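Local coordinates for major pollen allergen Pla l 1 (Plantago lanceolata, PDB 4Z8W), which is a secreted plantain pollen allergen of the Ole e 1-like family whose physiological role is not established and which probably binds zinc ions, at residues Gly13-Asn18 with Gly61-Pro66; Leu29-Ala34 with Ser81-Cys86; Gly35-Leu40 with Gly54-Gln59; Cys86-Lys91 with Ser121-Thr126. All blocks are in the same frame, centred on the assembly; numbering follows the deposited sequence.

Contact 1. Residues Gly13-Asn18 with Gly61-Pro66; sequences GEVYCN and GVYRLP
Gly-13 to Asn-18 and Gly-61 to Pro-66 meet as antiparallel strands at 141° to each other, and only two residue pairs are in register as bridges. Gly-13 and Tyr-63 form the hydrogen-bonded pair: Tyr-63 N donates to Gly-13 O at 2.9 Å, and the return bond from Gly-13 N to Tyr-63 O is weak. Glu-14 and Val-62 form the adjoining non-hydrogen-bonded pair, their CA atoms 4.4 Å apart. At the start of the second segment Val-15 N reaches Gly-61 O at 2.7 Å. Gly-61 has a positive phi, a backbone shape that suits glycine. Within the four-stranded mixed sheet of this transthyretin-clan fold, strand 8-18 is the strand on which 31-32, 62-68 and 114-123 all pair. The Tyr-63 ring lies over Gly-13 of the facing strand, with CG between its own backbone N and carbonyl carbon (chi1 50°). Gly-13 CA makes a CH-pi contact over the ring face, 4.0 Å from the centroid, and Val-15 CG2 meets the ring edge in plane, 4.0 Å from Tyr-63 CE2. At the far end of the ring a water bridges Tyr-63 OH, from which it accepts at 2.7 Å, and Glu-14 O, to which it donates. The side chains of Glu-14 and Val-62 both leave on the other face of the sheet.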
# COMPACT_ATOMS: atom_id res chain seq x y z
N GLY A 13 4.45 3.54 -4.17
CA GLY A 13 3.18 2.91 -4.58
C GLY A 13 2.08 3.96 -4.52
O GLY A 13 2.31 5.10 -4.15
N GLU A 14 0.89 3.54 -4.93
CA GLU A 14 -0.29 4.42 -4.99
C GLU A 14 -1.41 3.99 -4.02
O GLU A 14 -1.55 2.79 -3.75
CB GLU A 14 -0.87 4.43 -6.42
CG GLU A 14 -0.02 5.14 -7.47
CD GLU A 14 1.10 4.25 -7.97
OE1 GLU A 14 0.79 3.21 -8.60
OE2 GLU A 14 2.28 4.58 -7.75
N VAL A 15 -2.23 4.95 -3.54
CA VAL A 15 -3.43 4.59 -2.79
C VAL A 15 -4.62 5.25 -3.51
O VAL A 15 -4.55 6.44 -3.85
CB VAL A 15 -3.33 5.08 -1.31
CG1 VAL A 15 -4.64 4.84 -0.52
CG2 VAL A 15 -2.18 4.34 -0.62
N TYR A 16 -5.70 4.51 -3.71
CA TYR A 16 -6.93 5.03 -4.27
C TYR A 16 -8.15 4.91 -3.29
O TYR A 16 -8.14 4.10 -2.35
CB TYR A 16 -7.30 4.20 -5.55
CG TYR A 16 -6.36 4.36 -6.71
CD1 TYR A 16 -5.11 3.69 -6.74
CD2 TYR A 16 -6.67 5.20 -7.75
CE1 TYR A 16 -4.25 3.82 -7.80
CE2 TYR A 16 -5.79 5.34 -8.82
CZ TYR A 16 -4.57 4.67 -8.82
OH TYR A 16 -3.68 4.80 -9.90
N CYS A 17 -9.23 5.57 -3.66
CA CYS A 17 -10.59 5.27 -3.14
C CYS A 17 -11.27 4.44 -4.29
O CYS A 17 -11.40 4.90 -5.39
CB CYS A 17 -11.40 6.58 -2.92
SG CYS A 17 -13.13 6.22 -2.40
N ASN A 18 -11.69 3.20 -3.98
CA ASN A 18 -12.56 2.43 -4.87
C ASN A 18 -13.99 2.93 -4.53
O ASN A 18 -14.47 2.70 -3.43
CB ASN A 18 -12.36 0.95 -4.60
CG ASN A 18 -13.51 0.07 -5.13
OD1 ASN A 18 -14.15 0.44 -6.14
ND2 ASN A 18 -13.77 -1.07 -4.48
N GLY A 61 -1.71 10.69 -4.95
CA GLY A 61 -1.98 9.45 -4.16
C GLY A 61 -0.74 8.53 -4.11
O GLY A 61 -0.89 7.30 -3.98
N VAL A 62 0.46 9.10 -4.19
CA VAL A 62 1.74 8.30 -4.25
C VAL A 62 2.49 8.44 -2.97
O VAL A 62 2.67 9.56 -2.46
CB VAL A 62 2.67 8.79 -5.39
CG1 VAL A 62 3.96 7.95 -5.49
CG2 VAL A 62 1.94 8.75 -6.73
N TYR A 63 2.92 7.32 -2.36
CA TYR A 63 3.77 7.47 -1.19
C TYR A 63 5.21 7.10 -1.63
O TYR A 63 5.41 6.46 -2.65
CB TYR A 63 3.35 6.58 0.02
CG TYR A 63 3.13 5.07 -0.36
CD1 TYR A 63 4.23 4.16 -0.44
CD2 TYR A 63 1.85 4.60 -0.64
CE1 TYR A 63 4.01 2.83 -0.77
CE2 TYR A 63 1.62 3.24 -0.99
CZ TYR A 63 2.69 2.38 -1.06
OH TYR A 63 2.49 1.06 -1.37
N ARG A 64 6.21 7.43 -0.82
CA ARG A 64 7.61 7.12 -1.21
C ARG A 64 8.34 7.03 0.09
O ARG A 64 8.64 8.03 0.78
CB ARG A 64 8.15 8.17 -2.18
CG ARG A 64 9.60 8.08 -2.52
CD ARG A 64 9.95 9.16 -3.54
NE ARG A 64 11.38 9.25 -3.74
CZ ARG A 64 12.02 8.60 -4.71
NH1 ARG A 64 11.34 7.83 -5.58
NH2 ARG A 64 13.34 8.72 -4.82
N LEU A 65 8.54 5.78 0.52
CA LEU A 65 9.08 5.55 1.83
C LEU A 65 10.58 5.32 1.73
O LEU A 65 11.03 4.47 0.93
CB LEU A 65 8.40 4.37 2.47
CG LEU A 65 6.86 4.28 2.43
CD1 LEU A 65 6.45 2.87 2.91
CD2 LEU A 65 6.17 5.35 3.28
N PRO A 66 11.38 6.09 2.52
CA PRO A 66 12.87 5.95 2.42
C PRO A 66 13.28 4.81 3.35
O PRO A 66 12.88 4.79 4.49
CB PRO A 66 13.39 7.31 2.96
CG PRO A 66 12.27 7.86 3.78
CD PRO A 66 11.01 7.03 3.60
O HOH W 1 0.27 0.78 -2.85

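Contact 2. Residues Leu29-Ala34 with Ser81-Cys86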
# COMPACT_ATOMS: atom_id res chain seq x y z
N LEU A 29 -13.01 4.04 -12.35
CA LEU A 29 -13.78 4.93 -11.48
C LEU A 29 -12.98 5.31 -10.26
O LEU A 29 -13.37 6.23 -9.55
CB LEU A 29 -15.16 4.39 -11.07
CG LEU A 29 -16.20 4.24 -12.19
CD1 LEU A 29 -17.46 3.55 -11.69
CD2 LEU A 29 -16.54 5.55 -12.89
N SER A 30 -11.90 4.56 -9.99
CA SER A 30 -11.07 4.76 -8.79
C SER A 30 -10.42 6.17 -8.75
O SER A 30 -10.08 6.72 -9.80
CB SER A 30 -10.06 3.62 -8.63
OG SER A 30 -10.80 2.37 -8.61
N GLU A 31 -10.33 6.76 -7.54
CA GLU A 31 -9.78 8.13 -7.34
C GLU A 31 -8.54 8.10 -6.47
O GLU A 31 -8.61 7.59 -5.37
CB GLU A 31 -10.85 8.97 -6.57
CG GLU A 31 -12.15 9.08 -7.37
CD GLU A 31 -13.29 9.83 -6.67
OE1 GLU A 31 -13.11 10.37 -5.54
OE2 GLU A 31 -14.37 9.84 -7.27
N ARG A 32 -7.44 8.62 -6.97
CA ARG A 32 -6.20 8.83 -6.20
C ARG A 32 -6.48 9.54 -4.88
O ARG A 32 -7.18 10.52 -4.87
CB ARG A 32 -5.22 9.66 -7.06
CG ARG A 32 -4.70 8.91 -8.31
CD ARG A 32 -3.97 9.77 -9.37
NE ARG A 32 -3.40 8.90 -10.42
CZ ARG A 32 -2.21 8.27 -10.35
NH1 ARG A 32 -1.41 8.43 -9.30
NH2 ARG A 32 -1.82 7.47 -11.36
N MET A 33 -5.97 9.04 -3.77
CA MET A 33 -6.23 9.65 -2.44
C MET A 33 -4.93 10.29 -1.84
O MET A 33 -3.97 9.56 -1.50
CB MET A 33 -6.76 8.59 -1.44
CG MET A 33 -7.03 9.13 -0.04
SD MET A 33 -7.57 7.94 1.16
CE MET A 33 -9.06 7.34 0.34
N ALA A 34 -4.95 11.61 -1.66
CA ALA A 34 -3.96 12.36 -0.89
C ALA A 34 -4.17 12.25 0.58
O ALA A 34 -5.30 12.26 1.08
CB ALA A 34 -3.97 13.86 -1.32
N SER A 81 -7.24 6.36 6.35
CA SER A 81 -7.80 7.12 5.25
C SER A 81 -7.94 8.62 5.61
O SER A 81 -8.25 8.97 6.78
CB SER A 81 -9.19 6.53 4.93
OG SER A 81 -9.80 7.33 3.89
N SER A 82 -7.74 9.50 4.62
CA SER A 82 -8.11 10.90 4.83
C SER A 82 -9.56 11.23 4.39
O SER A 82 -9.93 12.40 4.41
CB SER A 82 -7.20 11.79 4.03
OG SER A 82 -7.35 11.37 2.70
N ARG A 83 -10.35 10.23 4.00
CA ARG A 83 -11.74 10.47 3.53
C ARG A 83 -12.67 9.66 4.35
O ARG A 83 -12.70 8.43 4.24
CB ARG A 83 -11.93 10.11 2.09
CG ARG A 83 -11.33 11.12 1.17
CD ARG A 83 -11.50 10.60 -0.24
NE ARG A 83 -12.92 10.45 -0.57
CZ ARG A 83 -13.38 10.15 -1.79
NH1 ARG A 83 -12.57 9.99 -2.84
NH2 ARG A 83 -14.68 10.04 -1.95
N PRO A 84 -13.46 10.34 5.21
CA PRO A 84 -14.28 9.51 6.12
C PRO A 84 -15.35 8.74 5.31
O PRO A 84 -15.72 7.64 5.70
CB PRO A 84 -14.90 10.55 7.09
CG PRO A 84 -14.21 11.89 6.78
CD PRO A 84 -13.79 11.79 5.32
N ASP A 85 -15.74 9.25 4.15
CA ASP A 85 -16.62 8.49 3.25
C ASP A 85 -15.91 7.32 2.49
O ASP A 85 -16.53 6.61 1.71
CB ASP A 85 -17.20 9.49 2.24
CG ASP A 85 -16.13 10.13 1.41
OD1 ASP A 85 -15.09 10.45 2.00
OD2 ASP A 85 -16.32 10.35 0.19
N CYS A 86 -14.61 7.15 2.67
CA CYS A 86 -13.93 6.11 1.91
C CYS A 86 -12.81 5.55 2.81
O CYS A 86 -11.63 5.83 2.55
CB CYS A 86 -13.43 6.70 0.59
SG CYS A 86 -12.85 5.39 -0.57
O HOH W 2 -9.63 9.65 -2.99
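The guanidinium of Arg-83 is bordered in its plane by the carboxylates of Glu-31 and Asp-85 and by a water, while Cys-86 CB lies over one face, offset toward the rim. Arg-83 NH1 donates to Glu-31 OE1 at 2.8 Å; the oxygen is met on its anti side but well out of the carboxylate plane, and the two flat groups are turned 25° apart. Asp-85 takes the other edge, OD2 receiving NH2 at 2.7 Å in an almost straight bond of 177°, with a weak bond from NE to OD1. The water accepts from NH1 and donates to Arg-32 O, so three partners, two carboxylates and a water, hold the rotation of the group. This network sits on a type I turn from Arg-83 to Cys-86, preceded by an ST turn in which Ser-81 OG accepts from Arg-83 N. The same hydroxyl donates to Cys-86 O from above the carbonyl plane. Met-33, with CG anti to its backbone N (chi1 179°), runs alongside the loop: SD lies 3.6 Å from Ser-81 OG, and CE reaches Arg-83 CD at 4.1 Å and Cys-86 SG at 4.4 Å. Beside it Ser-82 OG donates to Ala-34 O at 2.8 Å, whereas the buried Ser-82 N has no partner.

Contact 3. Residues Gly35-Leu40 with Gly54-Gln59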
# COMPACT_ATOMS: atom_id res chain seq x y z
N GLY A 35 -3.08 12.15 1.32
CA GLY A 35 -3.16 12.21 2.79
C GLY A 35 -3.38 10.87 3.40
O GLY A 35 -3.57 10.79 4.61
N ALA A 36 -3.41 9.79 2.58
CA ALA A 36 -3.60 8.49 3.18
C ALA A 36 -2.33 8.15 3.93
O ALA A 36 -1.27 8.55 3.53
CB ALA A 36 -3.87 7.38 2.11
N GLN A 37 -2.45 7.35 4.98
CA GLN A 37 -1.29 6.89 5.69
C GLN A 37 -1.12 5.38 5.48
O GLN A 37 -2.06 4.61 5.68
CB GLN A 37 -1.42 7.22 7.19
CG GLN A 37 -1.47 8.74 7.49
CD GLN A 37 -1.99 9.06 8.90
OE1 GLN A 37 -1.83 8.27 9.87
NE2 GLN A 37 -2.66 10.18 9.02
N VAL A 38 0.14 5.01 5.17
CA VAL A 38 0.53 3.63 4.88
C VAL A 38 1.68 3.23 5.83
O VAL A 38 2.30 4.08 6.48
CB VAL A 38 0.90 3.42 3.39
CG1 VAL A 38 -0.22 3.88 2.42
CG2 VAL A 38 2.15 4.22 3.04
N GLN A 39 1.96 1.95 5.95
CA GLN A 39 3.09 1.54 6.75
C GLN A 39 3.77 0.32 6.13
O GLN A 39 3.08 -0.68 5.78
CB GLN A 39 2.60 1.19 8.16
CG GLN A 39 3.70 0.77 9.13
CD GLN A 39 3.18 0.74 10.54
OE1 GLN A 39 2.58 1.73 11.00
NE2 GLN A 39 3.33 -0.41 11.22
N LEU A 40 5.08 0.46 5.93
CA LEU A 40 6.02 -0.68 5.62
C LEU A 40 6.45 -1.44 6.89
O LEU A 40 6.90 -0.83 7.87
CB LEU A 40 7.24 -0.15 4.84
CG LEU A 40 8.38 -1.23 4.72
CD1 LEU A 40 7.95 -2.38 3.80
CD2 LEU A 40 9.75 -0.68 4.29
N GLY A 54 6.57 4.51 8.29
CA GLY A 54 5.26 5.07 7.94
C GLY A 54 5.43 6.28 7.04
O GLY A 54 6.51 6.83 7.00
N GLY A 55 4.43 6.62 6.23
CA GLY A 55 4.43 7.87 5.44
C GLY A 55 3.03 8.10 4.87
O GLY A 55 2.10 7.25 5.03
N GLU A 56 2.90 9.20 4.17
CA GLU A 56 1.64 9.70 3.71
C GLU A 56 1.71 9.83 2.23
O GLU A 56 2.79 10.00 1.67
CB GLU A 56 1.35 11.13 4.34
CG GLU A 56 1.01 11.02 5.80
CD GLU A 56 0.05 12.12 6.26
OE1 GLU A 56 -0.24 13.07 5.48
OE2 GLU A 56 -0.41 11.99 7.41
N THR A 57 0.57 9.68 1.55
CA THR A 57 0.59 9.84 0.11
C THR A 57 0.51 11.33 -0.24
O THR A 57 0.05 12.11 0.58
CB THR A 57 -0.59 9.23 -0.58
OG1 THR A 57 -1.81 9.68 0.05
CG2 THR A 57 -0.47 7.66 -0.49
N ASP A 58 0.90 11.66 -1.45
CA ASP A 58 0.89 13.05 -1.90
C ASP A 58 -0.32 13.30 -2.82
O ASP A 58 -1.32 12.49 -2.86
CB ASP A 58 2.23 13.32 -2.65
CG ASP A 58 2.32 12.64 -3.97
OD1 ASP A 58 1.34 11.96 -4.38
OD2 ASP A 58 3.38 12.77 -4.64
N GLN A 59 -0.23 14.37 -3.60
CA GLN A 59 -1.33 14.81 -4.47
C GLN A 59 -1.73 13.83 -5.51
O GLN A 59 -2.87 13.86 -5.97
CB GLN A 59 -0.92 16.09 -5.24
CG GLN A 59 -0.87 17.29 -4.34
CD GLN A 59 -2.18 17.51 -3.63
OE1 GLN A 59 -3.16 17.98 -4.23
NE2 GLN A 59 -2.22 17.15 -2.35
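Thr-57 meets the backbone of Gly-35 and Ala-36 with both its backbone and its hydroxyl. Its N donates to Ala-36 O at 2.9 Å, and its O receives Gly-35 N at 3.2 Å from above the Thr-57 carbonyl plane. OG1 sits between the backbone N and the carbonyl carbon (chi1 51°), and this rotation brings it to Ala-36 N, which donates to it at 3.0 Å. The same hydroxyl is hydrogen-bonded to Met-33 O, so one oxygen joins two parts of the chain around Gly-35. Farther along, Val-38 and Gly-55 make the hydrogen-bonded pair: Val-38 N to Gly-55 O is 3.0 Å and nearly straight at 174°, and the return bond from Gly-55 N to Val-38 O is weak. The acceptors Ala-36 O, Gly-55 O and Val-38 O also take CA-H...O contacts, from Glu-56 CA, Gln-37 CA and Gly-54 CA respectively. Gln-37 and Glu-56 lie side by side on one face, the planes of amide and carboxylate only 10° from parallel, and Gln-37 CG touches Glu-56 OE2 at 3.4 Å. On the other face Val-38 CG2 rests 3.6 Å from Gly-55 O, and its side chain packs on Val-15 and Tyr-63 of the second sheet. The antiparallel pairing is that of a beta hairpin, strands 37-42 and 51-56, with 51-56 at the margin of its four-stranded antiparallel sheet.

Contact 4. Residues Cys86-Lys91 with Ser121-Thr126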
# COMPACT_ATOMS: atom_id res chain seq x y z
N CYS A 86 -14.61 7.15 2.67
CA CYS A 86 -13.93 6.11 1.91
C CYS A 86 -12.81 5.55 2.81
O CYS A 86 -11.63 5.83 2.55
CB CYS A 86 -13.43 6.70 0.59
SG CYS A 86 -12.85 5.39 -0.57
N SER A 87 -13.17 4.74 3.81
CA SER A 87 -12.22 4.25 4.82
C SER A 87 -12.33 2.76 5.09
O SER A 87 -11.63 2.27 5.99
CB SER A 87 -12.37 5.00 6.13
OG SER A 87 -13.74 5.03 6.61
N GLU A 88 -13.14 1.99 4.33
CA GLU A 88 -13.08 0.52 4.56
C GLU A 88 -11.78 0.05 4.05
O GLU A 88 -11.33 0.57 3.03
CB GLU A 88 -14.13 -0.33 3.78
CG GLU A 88 -15.52 -0.07 4.21
CD GLU A 88 -16.51 -0.98 3.52
OE1 GLU A 88 -16.20 -1.59 2.46
OE2 GLU A 88 -17.65 -1.00 4.04
N ILE A 89 -11.26 -1.00 4.70
CA ILE A 89 -10.18 -1.82 4.22
C ILE A 89 -10.80 -3.19 3.91
O ILE A 89 -11.10 -4.01 4.79
CB ILE A 89 -9.02 -1.94 5.25
CG1 ILE A 89 -8.44 -0.55 5.51
CG2 ILE A 89 -7.97 -2.96 4.75
CD1 ILE A 89 -7.35 -0.38 6.61
N PRO A 90 -11.02 -3.45 2.62
CA PRO A 90 -11.73 -4.61 2.14
C PRO A 90 -10.91 -5.88 2.46
O PRO A 90 -9.80 -5.99 1.97
CB PRO A 90 -11.83 -4.35 0.63
CG PRO A 90 -10.66 -3.45 0.32
CD PRO A 90 -10.60 -2.54 1.54
N LYS A 91 -11.40 -6.80 3.29
CA LYS A 91 -10.75 -8.12 3.39
C LYS A 91 -10.98 -8.94 2.11
O LYS A 91 -12.04 -8.87 1.53
CB LYS A 91 -11.28 -8.90 4.57
CG LYS A 91 -10.49 -8.61 5.83
CD LYS A 91 -11.06 -9.34 7.03
CE LYS A 91 -10.83 -8.52 8.30
NZ LYS A 91 -11.71 -7.32 8.34
N SER A 121 -6.31 0.16 -2.18
CA SER A 121 -7.43 1.06 -2.09
C SER A 121 -8.20 0.95 -0.75
O SER A 121 -8.41 -0.12 -0.20
CB SER A 121 -8.40 0.81 -3.31
OG SER A 121 -8.89 -0.55 -3.25
N PHE A 122 -8.65 2.08 -0.25
CA PHE A 122 -9.78 2.11 0.64
C PHE A 122 -11.10 2.05 -0.19
O PHE A 122 -11.11 2.32 -1.38
CB PHE A 122 -9.76 3.45 1.39
CG PHE A 122 -8.67 3.56 2.43
CD1 PHE A 122 -8.74 2.80 3.60
CD2 PHE A 122 -7.53 4.35 2.20
CE1 PHE A 122 -7.72 2.84 4.57
CE2 PHE A 122 -6.53 4.44 3.19
CZ PHE A 122 -6.64 3.72 4.38
N ARG A 123 -12.21 1.76 0.47
CA ARG A 123 -13.46 1.52 -0.25
C ARG A 123 -14.62 2.34 0.33
O ARG A 123 -14.71 2.48 1.51
CB ARG A 123 -13.74 0.02 -0.32
CG ARG A 123 -15.04 -0.30 -1.14
CD ARG A 123 -15.18 -1.81 -1.26
NE ARG A 123 -15.42 -2.47 -0.00
CZ ARG A 123 -15.56 -3.79 0.12
NH1 ARG A 123 -15.37 -4.60 -0.94
NH2 ARG A 123 -15.83 -4.31 1.28
N ALA A 124 -15.41 2.96 -0.55
CA ALA A 124 -16.57 3.67 -0.18
C ALA A 124 -17.68 2.75 0.36
O ALA A 124 -17.65 1.53 0.20
CB ALA A 124 -17.06 4.55 -1.35
N LYS A 125 -18.67 3.37 0.99
CA LYS A 125 -19.80 2.68 1.56
C LYS A 125 -20.90 2.53 0.52
O LYS A 125 -21.84 1.83 0.76
CB LYS A 125 -20.39 3.53 2.72
CG LYS A 125 -19.32 4.14 3.62
CD LYS A 125 -19.92 4.74 4.89
CE LYS A 125 -19.92 3.69 5.96
NZ LYS A 125 -20.25 4.38 7.22
N THR A 126 -20.82 3.25 -0.57
CA THR A 126 -21.90 3.22 -1.58
C THR A 126 -21.33 2.68 -2.88
O THR A 126 -20.12 2.54 -3.00
CB THR A 126 -22.38 4.66 -1.87
OG1 THR A 126 -21.24 5.45 -2.14
CG2 THR A 126 -23.07 5.30 -0.63
O HOH W 3 -16.01 3.93 3.83
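Glu-88 reaches Arg-123 with CG anti to its own carbonyl carbon (chi1 -66°) and the chain extended from there. Its CB lies 3.7 Å from Arg-123 O and is also near Arg-123 CB, CG continues past the same carbonyl, and CD brings OE1 to the edge of the guanidinium. There OE1 alone receives both Arg-123 NE, at 2.7 Å, and Arg-123 NH2, at 3.0 Å: a side-on grip in which two N-H groups converge on one oxygen. NE comes nearly along the C-O axis and NH2 from the syn side, out of the carboxylate plane, with the carboxylate turned 63° from the guanidinium. The remaining oxygen, OE2, has a weak hydrogen bond to His-21 NE2. Pro-90 CB sits over the centre of one guanidinium face, 3.8 Å from Arg-123 CZ, and Arg-123 NH1 bonds to Arg-23 O, so the group is held by apolar packing, a carbonyl and the carboxylate. Backbone bonds run both ways between Glu-88 and Arg-123. Phe-122 CB packs 3.2 Å from Cys-86 O, its ring takes Glu-88 O at the edge, and Ile-89 CG1 lies 3.6 Å from Phe-122 CE1. The contact is a single antiparallel bridge fastening the loop after strand 74-80 to strand 114-123 at Arg-123, and it holds Glu-88, a zinc-binding residue like His-21, although the zinc in this crystal sits at Asp-45 and Asp-73.

How the contacts relate
From the N terminus, strand 8-18 supplies the first half of contact 1, which closes only when the chain returns at 61-66. Inside that loop contact 3 opens and shuts as a hairpin. Contact 2 starts before contact 3, at 29-34, and ends after contact 1 has closed, so it crosses contact 1 and encloses contact 3. Contact 4 follows in series, beginning at Cys-86, the residue it shares with contact 2, and closes when the chain comes back at 121-126. The Cys-17 to Cys-86 disulfide ties strand 8-18 of contact 1 to that junction. Phe-122 of contact 4 packs against Met-33 of contact 2, while Leu-65 of contact 1 meets Leu-40 of contact 3, joining the two sheets.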